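Local coordinates for N-acetylglucosamine-6-phosphate deacetylase (Thermotoga maritima, PDB 1O12), which probably removes the acetyl group from N-acetylglucosamine 6-phosphate, as a metal-dependent hydrolase of the amidohydrolase superfamily, at residues Leu175-Lys179 with Arg180-Leu184; Lys198-Glu202 with Gly203-Ile207; Ser153-Asp156 with Ser157-Met161. All coordinates share one frame; numbering follows the deposited sequence.

Contact 1. Residues Leu175-Lys179 with Arg180-Leu184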
ATOM      1  N   LEU A 175      17.860  21.107   5.751  1.00 39.06           N
ATOM      2  CA  LEU A 175      18.259  20.209   6.821  1.00 39.31           C
ATOM      3  C   LEU A 175      18.891  20.959   7.974  1.00 39.44           C
ATOM      4  O   LEU A 175      18.979  20.448   9.093  1.00 41.22           O
ATOM      5  CB  LEU A 175      19.244  19.183   6.312  1.00 38.23           C
ATOM      6  CG  LEU A 175      18.605  18.249   5.313  1.00 38.28           C
ATOM      7  CD1 LEU A 175      19.687  17.456   4.607  1.00 38.76           C
ATOM      8  CD2 LEU A 175      17.634  17.352   6.053  1.00 38.18           C
ATOM      9  N   ARG A 176      19.345  22.171   7.723  1.00 37.98           N
ATOM     10  CA  ARG A 176      19.953  22.876   8.814  1.00 38.46           C
ATOM     11  C   ARG A 176      18.943  23.399   9.796  1.00 39.03           C
ATOM     12  O   ARG A 176      19.316  23.863  10.868  1.00 39.14           O
ATOM     13  CB  ARG A 176      20.824  23.989   8.280  1.00 39.71           C
ATOM     14  CG  ARG A 176      22.101  23.425   7.702  1.00 42.30           C
ATOM     15  CD  ARG A 176      22.791  24.435   6.865  1.00 46.53           C
ATOM     16  NE  ARG A 176      23.003  25.652   7.640  1.00 46.08           N
ATOM     17  CZ  ARG A 176      23.287  26.813   7.080  1.00 45.50           C
ATOM     18  NH1 ARG A 176      23.390  26.888   5.758  1.00 44.82           N
ATOM     19  NH2 ARG A 176      23.446  27.890   7.834  1.00 47.10           N
ATOM     20  N   LEU A 177      17.660  23.285   9.449  1.00 38.56           N
ATOM     21  CA  LEU A 177      16.586  23.786  10.301  1.00 37.51           C
ATOM     22  C   LEU A 177      16.214  22.877  11.441  1.00 37.14           C
ATOM     23  O   LEU A 177      15.761  23.352  12.479  1.00 35.60           O
ATOM     24  CB  LEU A 177      15.326  24.058   9.488  1.00 36.58           C
ATOM     25  CG  LEU A 177      15.498  25.119   8.397  1.00 36.89           C
ATOM     26  CD1 LEU A 177      14.160  25.318   7.663  1.00 36.07           C
ATOM     27  CD2 LEU A 177      15.971  26.411   9.029  1.00 34.84           C
ATOM     28  N   VAL A 178      16.410  21.576  11.263  1.00 36.86           N
ATOM     29  CA  VAL A 178      16.039  20.643  12.308  1.00 37.71           C
ATOM     30  C   VAL A 178      16.679  20.957  13.654  1.00 39.17           C
ATOM     31  O   VAL A 178      16.051  20.763  14.701  1.00 40.12           O
ATOM     32  CB  VAL A 178      16.356  19.200  11.893  1.00 37.99           C
ATOM     33  CG1 VAL A 178      15.995  18.216  13.023  1.00 35.35           C
ATOM     34  CG2 VAL A 178      15.556  18.861  10.637  1.00 37.53           C
ATOM     35  N   LYS A 179      17.907  21.461  13.642  1.00 40.33           N
ATOM     36  CA  LYS A 179      18.587  21.783  14.899  1.00 41.80           C
ATOM     37  C   LYS A 179      17.933  22.995  15.552  1.00 41.99           C
ATOM     38  O   LYS A 179      18.250  23.322  16.683  1.00 41.47           O
ATOM     39  CB  LYS A 179      20.091  22.057  14.671  1.00 43.96           C
ATOM     40  CG  LYS A 179      20.370  23.347  13.888  1.00 47.84           C
ATOM     41  CD  LYS A 179      21.806  23.475  13.331  1.00 49.57           C
ATOM     42  CE  LYS A 179      21.922  24.759  12.448  1.00 52.12           C
ATOM     43  NZ  LYS A 179      23.220  24.924  11.675  1.00 52.83           N
ATOM     44  N   ARG A 180      17.011  23.651  14.844  1.00 42.45           N
ATOM     45  CA  ARG A 180      16.320  24.825  15.380  1.00 40.97           C
ATOM     46  C   ARG A 180      14.931  24.491  15.936  1.00 40.51           C
ATOM     47  O   ARG A 180      14.084  25.387  16.126  1.00 39.01           O
ATOM     48  CB  ARG A 180      16.196  25.903  14.308  1.00 41.49           C
ATOM     49  CG  ARG A 180      17.496  26.216  13.641  1.00 42.54           C
ATOM     50  CD  ARG A 180      17.334  27.268  12.569  1.00 43.14           C
ATOM     51  NE  ARG A 180      18.520  27.274  11.727  1.00 45.06           N
ATOM     52  CZ  ARG A 180      18.754  28.154  10.764  1.00 45.10           C
ATOM     53  NH1 ARG A 180      17.879  29.119  10.511  1.00 43.74           N
ATOM     54  NH2 ARG A 180      19.873  28.060  10.063  1.00 45.47           N
ATOM     55  N   ASP A 181      14.715  23.201  16.208  1.00 38.71           N
ATOM     56  CA  ASP A 181      13.441  22.732  16.762  1.00 38.19           C
ATOM     57  C   ASP A 181      12.338  22.889  15.715  1.00 35.37           C
ATOM     58  O   ASP A 181      11.219  23.284  16.021  1.00 33.58           O
ATOM     59  CB  ASP A 181      13.088  23.520  18.033  1.00 39.65           C
ATOM     60  CG  ASP A 181      12.145  22.753  18.967  1.00 44.52           C
ATOM     61  OD1 ASP A 181      11.592  23.377  19.914  1.00 48.36           O
ATOM     62  OD2 ASP A 181      11.957  21.526  18.767  1.00 45.83           O
ATOM     63  N   ILE A 182      12.695  22.611  14.467  1.00 33.72           N
ATOM     64  CA  ILE A 182      11.754  22.665  13.358  1.00 32.61           C
ATOM     65  C   ILE A 182      11.665  21.263  12.721  1.00 32.03           C
ATOM     66  O   ILE A 182      12.691  20.659  12.410  1.00 30.83           O
ATOM     67  CB  ILE A 182      12.205  23.695  12.295  1.00 31.94           C
ATOM     68  CG1 ILE A 182      12.286  25.090  12.924  1.00 29.20           C
ATOM     69  CG2 ILE A 182      11.256  23.665  11.105  1.00 29.76           C
ATOM     70  CD1 ILE A 182      12.671  26.195  11.947  1.00 26.78           C
ATOM     71  N   VAL A 183      10.446  20.742  12.574  1.00 31.23           N
ATOM     72  CA  VAL A 183      10.243  19.431  11.971  1.00 30.72           C
ATOM     73  C   VAL A 183      10.073  19.595  10.451  1.00 31.84           C
ATOM     74  O   VAL A 183       9.268  20.414  10.005  1.00 30.38           O
ATOM     75  CB  VAL A 183       8.952  18.719  12.529  1.00 31.33           C
ATOM     76  CG1 VAL A 183       8.685  17.423  11.742  1.00 29.84           C
ATOM     77  CG2 VAL A 183       9.091  18.407  14.031  1.00 27.74           C
ATOM     78  N   LEU A 184      10.843  18.842   9.663  1.00 31.42           N
ATOM     79  CA  LEU A 184      10.713  18.892   8.204  1.00 32.42           C
ATOM     80  C   LEU A 184       9.653  17.893   7.719  1.00 31.17           C
ATOM     81  O   LEU A 184       9.504  16.819   8.278  1.00 34.07           O
ATOM     82  CB  LEU A 184      12.049  18.571   7.524  1.00 32.55           C
ATOM     83  CG  LEU A 184      13.131  19.642   7.663  1.00 32.83           C
ATOM     84  CD1 LEU A 184      14.329  19.248   6.801  1.00 32.04           C
ATOM     85  CD2 LEU A 184      12.567  21.011   7.224  1.00 32.29           C
TER

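Contact 2. Residues Lys198-Glu202 with Gly203-Ile207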
ATOM      1  N   LYS A 198      17.203  10.397   0.320  1.00 42.10           N
ATOM      2  CA  LYS A 198      18.354  11.205   0.660  1.00 43.21           C
ATOM      3  C   LYS A 198      17.983  11.949   1.933  1.00 42.67           C
ATOM      4  O   LYS A 198      18.819  12.150   2.819  1.00 42.31           O
ATOM      5  CB  LYS A 198      18.643  12.210  -0.454  1.00 46.27           C
ATOM      6  CG  LYS A 198      20.051  12.144  -1.040  1.00 50.87           C
ATOM      7  CD  LYS A 198      20.024  12.402  -2.565  1.00 54.03           C
ATOM      8  CE  LYS A 198      19.360  11.244  -3.353  1.00 54.96           C
ATOM      9  NZ  LYS A 198      19.122  11.544  -4.813  1.00 55.12           N
ATOM     10  N   PHE A 199      16.716  12.346   2.031  1.00 41.08           N
ATOM     11  CA  PHE A 199      16.263  13.062   3.206  1.00 40.20           C
ATOM     12  C   PHE A 199      15.857  12.160   4.346  1.00 39.89           C
ATOM     13  O   PHE A 199      15.972  12.538   5.499  1.00 40.29           O
ATOM     14  CB  PHE A 199      15.117  14.003   2.860  1.00 40.12           C
ATOM     15  CG  PHE A 199      15.557  15.228   2.141  1.00 39.60           C
ATOM     16  CD1 PHE A 199      15.769  15.203   0.773  1.00 40.23           C
ATOM     17  CD2 PHE A 199      15.796  16.402   2.836  1.00 38.58           C
ATOM     18  CE1 PHE A 199      16.217  16.346   0.108  1.00 41.16           C
ATOM     19  CE2 PHE A 199      16.241  17.532   2.180  1.00 38.86           C
ATOM     20  CZ  PHE A 199      16.452  17.503   0.812  1.00 38.93           C
ATOM     21  N   TYR A 200      15.376  10.968   4.026  1.00 40.62           N
ATOM     22  CA  TYR A 200      14.974  10.024   5.049  1.00 40.64           C
ATOM     23  C   TYR A 200      16.194   9.547   5.814  1.00 41.77           C
ATOM     24  O   TYR A 200      16.113   9.281   7.001  1.00 41.51           O
ATOM     25  CB  TYR A 200      14.294   8.825   4.416  1.00 40.76           C
ATOM     26  CG  TYR A 200      13.970   7.729   5.405  1.00 40.66           C
ATOM     27  CD1 TYR A 200      12.889   7.858   6.289  1.00 38.76           C
ATOM     28  CD2 TYR A 200      14.735   6.541   5.444  1.00 39.96           C
ATOM     29  CE1 TYR A 200      12.561   6.839   7.183  1.00 39.34           C
ATOM     30  CE2 TYR A 200      14.416   5.505   6.341  1.00 38.44           C
ATOM     31  CZ  TYR A 200      13.328   5.663   7.199  1.00 40.66           C
ATOM     32  OH  TYR A 200      12.968   4.641   8.044  1.00 41.31           O
ATOM     33  N   LYS A 201      17.323   9.432   5.122  1.00 43.78           N
ATOM     34  CA  LYS A 201      18.557   8.989   5.754  1.00 44.90           C
ATOM     35  C   LYS A 201      19.076  10.057   6.703  1.00 44.80           C
ATOM     36  O   LYS A 201      19.863   9.756   7.596  1.00 44.14           O
ATOM     37  CB  LYS A 201      19.623   8.728   4.708  1.00 48.21           C
ATOM     38  CG  LYS A 201      19.291   7.665   3.681  1.00 52.15           C
ATOM     39  CD  LYS A 201      20.303   7.737   2.515  1.00 54.00           C
ATOM     40  CE  LYS A 201      20.029   6.649   1.502  1.00 55.72           C
ATOM     41  NZ  LYS A 201      19.987   5.303   2.174  1.00 56.11           N
ATOM     42  N   GLU A 202      18.644  11.302   6.506  1.00 44.47           N
ATOM     43  CA  GLU A 202      19.091  12.403   7.359  1.00 44.24           C
ATOM     44  C   GLU A 202      18.105  12.721   8.473  1.00 42.61           C
ATOM     45  O   GLU A 202      18.277  13.699   9.197  1.00 40.85           O
ATOM     46  CB  GLU A 202      19.316  13.668   6.541  1.00 47.27           C
ATOM     47  CG  GLU A 202      20.411  13.596   5.478  1.00 53.01           C
ATOM     48  CD  GLU A 202      21.808  13.241   6.025  1.00 56.92           C
ATOM     49  OE1 GLU A 202      22.177  13.665   7.149  1.00 57.88           O
ATOM     50  OE2 GLU A 202      22.557  12.545   5.297  1.00 60.14           O
ATOM     51  N   GLY A 203      17.058  11.907   8.594  1.00 41.62           N
ATOM     52  CA  GLY A 203      16.083  12.134   9.641  1.00 37.85           C
ATOM     53  C   GLY A 203      14.739  12.708   9.244  1.00 38.27           C
ATOM     54  O   GLY A 203      13.901  12.911  10.112  1.00 40.38           O
ATOM     55  N   VAL A 204      14.496  13.002   7.972  1.00 35.69           N
ATOM     56  CA  VAL A 204      13.173  13.526   7.629  1.00 34.18           C
ATOM     57  C   VAL A 204      12.231  12.333   7.654  1.00 33.65           C
ATOM     58  O   VAL A 204      12.399  11.394   6.865  1.00 33.51           O
ATOM     59  CB  VAL A 204      13.128  14.183   6.209  1.00 34.60           C
ATOM     60  CG1 VAL A 204      11.723  14.681   5.921  1.00 30.58           C
ATOM     61  CG2 VAL A 204      14.164  15.354   6.113  1.00 33.84           C
ATOM     62  N   LYS A 205      11.244  12.344   8.545  1.00 31.60           N
ATOM     63  CA  LYS A 205      10.357  11.194   8.601  1.00 32.33           C
ATOM     64  C   LYS A 205       8.860  11.504   8.595  1.00 31.24           C
ATOM     65  O   LYS A 205       8.067  10.836   9.256  1.00 30.32           O
ATOM     66  CB  LYS A 205      10.737  10.328   9.804  1.00 33.85           C
ATOM     67  CG  LYS A 205      12.157   9.806   9.736  1.00 38.46           C
ATOM     68  CD  LYS A 205      12.542   9.116  11.029  1.00 44.53           C
ATOM     69  CE  LYS A 205      13.910   8.436  10.940  1.00 47.60           C
ATOM     70  NZ  LYS A 205      14.208   7.720  12.225  1.00 49.98           N
ATOM     71  N   ARG A 206       8.466  12.477   7.786  1.00 29.49           N
ATOM     72  CA  ARG A 206       7.072  12.852   7.733  1.00 30.10           C
ATOM     73  C   ARG A 206       6.619  13.288   6.316  1.00 30.39           C
ATOM     74  O   ARG A 206       7.389  13.878   5.557  1.00 29.64           O
ATOM     75  CB  ARG A 206       6.883  13.976   8.763  1.00 29.24           C
ATOM     76  CG  ARG A 206       5.480  14.416   9.080  1.00 29.42           C
ATOM     77  CD  ARG A 206       5.566  15.608   9.992  1.00 25.96           C
ATOM     78  NE  ARG A 206       4.282  15.995  10.528  1.00 27.78           N
ATOM     79  CZ  ARG A 206       3.310  16.601   9.848  1.00 28.48           C
ATOM     80  NH1 ARG A 206       3.486  16.901   8.569  1.00 23.02           N
ATOM     81  NH2 ARG A 206       2.156  16.905  10.472  1.00 25.01           N
ATOM     82  N   ILE A 207       5.374  12.977   5.962  1.00 31.37           N
ATOM     83  CA  ILE A 207       4.808  13.382   4.671  1.00 31.59           C
ATOM     84  C   ILE A 207       3.524  14.245   4.866  1.00 32.11           C
ATOM     85  O   ILE A 207       2.613  13.858   5.619  1.00 30.48           O
ATOM     86  CB  ILE A 207       4.525  12.159   3.816  1.00 32.64           C
ATOM     87  CG1 ILE A 207       5.858  11.501   3.450  1.00 32.14           C
ATOM     88  CG2 ILE A 207       3.734  12.568   2.558  1.00 34.92           C
ATOM     89  CD1 ILE A 207       5.730  10.294   2.580  1.00 32.09           C
TER

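Contact 3. Residues Ser153-Asp156 with Ser157-Met161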
ATOM      1  N   SER A 153      18.131  32.147   6.795  1.00 43.90           N
ATOM      2  CA  SER A 153      18.430  32.927   7.997  1.00 43.56           C
ATOM      3  C   SER A 153      17.228  33.581   8.678  1.00 42.58           C
ATOM      4  O   SER A 153      17.345  34.068   9.792  1.00 42.85           O
ATOM      5  CB  SER A 153      19.480  34.012   7.690  1.00 43.48           C
ATOM      6  OG  SER A 153      18.891  35.181   7.133  1.00 42.50           O
ATOM      7  N   GLU A 154      16.085  33.620   8.011  1.00 42.48           N
ATOM      8  CA  GLU A 154      14.904  34.211   8.619  1.00 42.97           C
ATOM      9  C   GLU A 154      13.970  33.148   9.221  1.00 42.55           C
ATOM     10  O   GLU A 154      12.971  33.487   9.846  1.00 43.25           O
ATOM     11  CB  GLU A 154      14.125  35.029   7.589  1.00 45.51           C
ATOM     12  CG  GLU A 154      14.874  36.210   7.015  1.00 47.52           C
ATOM     13  CD  GLU A 154      15.271  37.210   8.071  1.00 50.02           C
ATOM     14  OE1 GLU A 154      16.399  37.717   7.980  1.00 51.52           O
ATOM     15  OE2 GLU A 154      14.462  37.504   8.985  1.00 52.31           O
ATOM     16  N   ILE A 155      14.296  31.870   9.061  1.00 41.60           N
ATOM     17  CA  ILE A 155      13.437  30.804   9.573  1.00 40.33           C
ATOM     18  C   ILE A 155      13.936  30.237  10.888  1.00 40.89           C
ATOM     19  O   ILE A 155      14.966  29.565  10.932  1.00 41.28           O
ATOM     20  CB  ILE A 155      13.322  29.647   8.567  1.00 37.84           C
ATOM     21  CG1 ILE A 155      12.792  30.173   7.230  1.00 37.57           C
ATOM     22  CG2 ILE A 155      12.427  28.580   9.119  1.00 33.36           C
ATOM     23  CD1 ILE A 155      12.756  29.115   6.096  1.00 37.20           C
ATOM     24  N   ASP A 156      13.176  30.487  11.947  1.00 40.25           N
ATOM     25  CA  ASP A 156      13.536  30.023  13.274  1.00 40.75           C
ATOM     26  C   ASP A 156      12.297  30.191  14.166  1.00 40.15           C
ATOM     27  O   ASP A 156      11.216  30.552  13.687  1.00 39.37           O
ATOM     28  CB  ASP A 156      14.709  30.877  13.805  1.00 43.40           C
ATOM     29  CG  ASP A 156      15.468  30.209  14.966  1.00 46.34           C
ATOM     30  OD1 ASP A 156      16.583  30.697  15.292  1.00 48.69           O
ATOM     31  OD2 ASP A 156      14.962  29.215  15.552  1.00 46.24           O
ATOM     32  N   SER A 157      12.455  29.946  15.464  1.00 39.20           N
ATOM     33  CA  SER A 157      11.333  30.072  16.383  1.00 36.81           C
ATOM     34  C   SER A 157      10.697  31.399  16.041  1.00 35.71           C
ATOM     35  O   SER A 157      11.402  32.389  15.866  1.00 37.39           O
ATOM     36  CB  SER A 157      11.831  30.052  17.832  1.00 35.62           C
ATOM     37  OG  SER A 157      10.797  29.663  18.714  1.00 32.95           O
ATOM     38  N   PRO A 158       9.358  31.460  15.999  1.00 34.81           N
ATOM     39  CA  PRO A 158       8.432  30.355  16.268  1.00 35.08           C
ATOM     40  C   PRO A 158       8.040  29.373  15.142  1.00 33.96           C
ATOM     41  O   PRO A 158       6.971  28.777  15.188  1.00 33.36           O
ATOM     42  CB  PRO A 158       7.222  31.073  16.856  1.00 34.30           C
ATOM     43  CG  PRO A 158       7.162  32.305  16.031  1.00 35.21           C
ATOM     44  CD  PRO A 158       8.632  32.740  15.929  1.00 33.44           C
ATOM     45  N   ALA A 159       8.879  29.208  14.131  1.00 33.12           N
ATOM     46  CA  ALA A 159       8.551  28.219  13.110  1.00 32.55           C
ATOM     47  C   ALA A 159       8.711  26.880  13.839  1.00 32.98           C
ATOM     48  O   ALA A 159       9.634  26.718  14.646  1.00 32.78           O
ATOM     49  CB  ALA A 159       9.530  28.299  11.946  1.00 30.98           C
ATOM     50  N   LYS A 160       7.830  25.927  13.565  1.00 31.63           N
ATOM     51  CA  LYS A 160       7.911  24.640  14.225  1.00 31.59           C
ATOM     52  C   LYS A 160       7.923  23.506  13.245  1.00 32.99           C
ATOM     53  O   LYS A 160       8.379  22.415  13.562  1.00 33.78           O
ATOM     54  CB  LYS A 160       6.741  24.460  15.186  1.00 29.77           C
ATOM     55  CG  LYS A 160       6.827  25.389  16.397  1.00 30.59           C
ATOM     56  CD  LYS A 160       8.055  25.111  17.249  1.00 32.80           C
ATOM     57  CE  LYS A 160       8.270  26.183  18.335  1.00 35.61           C
ATOM     58  NZ  LYS A 160       9.535  26.018  19.119  1.00 33.32           N
HETATM   59  N   MSE A 161       7.435  23.771  12.042  1.00 33.49           N
HETATM   60  CA  MSE A 161       7.352  22.744  11.024  1.00 33.41           C
HETATM   61  C   MSE A 161       7.487  23.377   9.654  1.00 33.18           C
HETATM   62  O   MSE A 161       7.148  24.538   9.459  1.00 34.54           O
HETATM   63  CB  MSE A 161       6.019  22.016  11.142  1.00 32.14           C
HETATM   64  CG  MSE A 161       5.903  20.852  10.228  1.00 37.37           C
HETATM   65 SE   MSE A 161       4.337  19.766  10.588  1.00 49.41          SE
HETATM   66  CE  MSE A 161       4.921  18.801  12.178  1.00 41.51           C
TER

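Contact 1. Residues Leu175-Lys179 with Arg180-Leu184
Leu177 lays its CD2 methyl over one face of the Arg180 guanidinium, 3.5 Å above the plane and offset toward its rim. The backbone turns between them: Arg180 N donates to Leu177 O at 2.7 Å. Asp181 N donates to Val178 O. This is the close-packed side. Arg180 runs extended from CG to NE, its CG anti to the carbonyl carbon (chi1 -51°), which carries the flat group beneath the Leu177 methyl; its NH1 reaches the carbonyls of Leu152 and Ile155. Buried Ile182 sets CB 3.6 Å from Leu177 O, and buried Leu184 reaches out to two side chains nearer the surface, its CG 3.9 Å from Val178 CG2 and its CD1 against Leu175 CD2, the two leucines crossing at about a right angle. Branched apolar residues suit this edge, where the chain enters strand 183-186 of the barrel. The outer side is looser and polar. Lys179 lies beside Arg180, both pointing the same way, and Arg176 NH2 stands 4.2 Å from Arg180 NH2, while Arg176 NH1 pairs with Glu149. Exposed Asp181, at positive phi (68°), turns the chain. The nearby like charges probably cost little, since the carboxylate of Glu149 and two backbone carbonyls would help offset them.

Contact 2. Residues Lys198-Glu202 with Gly203-Ile207
Phe199 and Val204 lie side by side, pointing the same way from the two arms of the turn that ends helix 193-200. Val204 CG2 sits 3.6 Å from Phe199 CB and comes to the ring at its edge, near the ring plane, by CD2. The valine methyl is placed there because CG2 stands beside the backbone N and anti to the carbonyl carbon, with CG1 anti to N (chi1 179°). The phenyl ring itself leads away from the turn; the flat apolar group suits this buried place, packing on Phe164 with its ring and on the valine with its CB.

Tyr200 is turned differently. Its CG is anti to the backbone N (chi1 174°), which brings the end of the side chain near the second arm, where Lys205 crosses it obliquely, CG 3.9 Å from Tyr200 CE1. Both side chains then run on to Asp233: Tyr200 OH is hydrogen-bonded to its carboxylate, and Lys205 NZ makes a long, weak ion pair with it. Amphipathic residues suit such a place, apolar at the root and polar at the tip.

Backbone bonds hold the two arms in this relation. Phe199 O takes two N-H groups from opposite faces of its plane, Val204 N at 2.9 Å and Glu202 N at 3.1 Å. Gly203 N bonds to Tyr200 O at 3.2 Å, from well above the carbonyl plane. Tyr200 CA also gives a CA-H...O contact to Val204 O. At the positive phi of Gly203 (106°) a side chain would jam against the carbonyl of Glu202, hence the glycine. The bonds from Val204 N and Gly203 N, with Gly203 at C-prime, make a Schellman motif, accompanied by the apolar Phe199-Val204 contact, ending a helix of the barrel and leading into strand 206-207.

Contact 3. Residues Ser153-Asp156 with Ser157-Met161
Ile155 rests its CG2 methyl against Ala159 CB, 4.1 Å away, a small apolar overlap that joins the two limbs of a tight bend. CG2 lies anti to the backbone N and CG1 beside it (chi1 -57°), which turns the CG2 branch to the alanine. A side chain as short as alanine suits the spot, since Ala159 CB is already 3.3 Å from Asp156 O, and Leu106 and Leu126 press on it from helix 99-115 and strand 121-127. Ala159 N returns a nearly straight hydrogen bond to that same Asp156 O, 2.7 Å long at 170°. Between these residues the peptide before Pro158 is cis, folding the chain sharply; the bend delivers it into strand 159-164, one of the parallel strands of the metal-dependent hydrolase barrel. On the outer side, the Asp156 carboxylate folds back on its own chain: OD2 receives Ser157 N at 2.6 Å, from above the carboxylate plane. Replacing Asp156 by an alanine would probably leave Ser157 N without this acceptor and the start of the bend freer to turn. Asp156 also touches Arg180, and Pro158 packs its ring on Ala109 and Arg110 of helix 99-115.

All three contacts are local bends that lead into barrel strands, and they differ in burial. Contact 3 is the most buried, a cis-proline bend; contacts 1 and 2 mix buried apolar residues with exposed polar ones. Contacts 1 and 3 feed neighbouring parallel strands, 183-186 and 159-164, probably hydrogen-bonded from Val183 N to Lys160 O at 2.8 Å. Contacts 1 and 2 meet by packing, for example Leu175 CD2 on Phe199 CD2. Contact 2 reaches contact 3 through Arg206 and Met161, a selenomethionine here. Contact 1 brings like-charged arginines near each other, whereas contact 2 is held mainly by the bonds that end its helix, and contact 3 by backbone bonds round a cis proline.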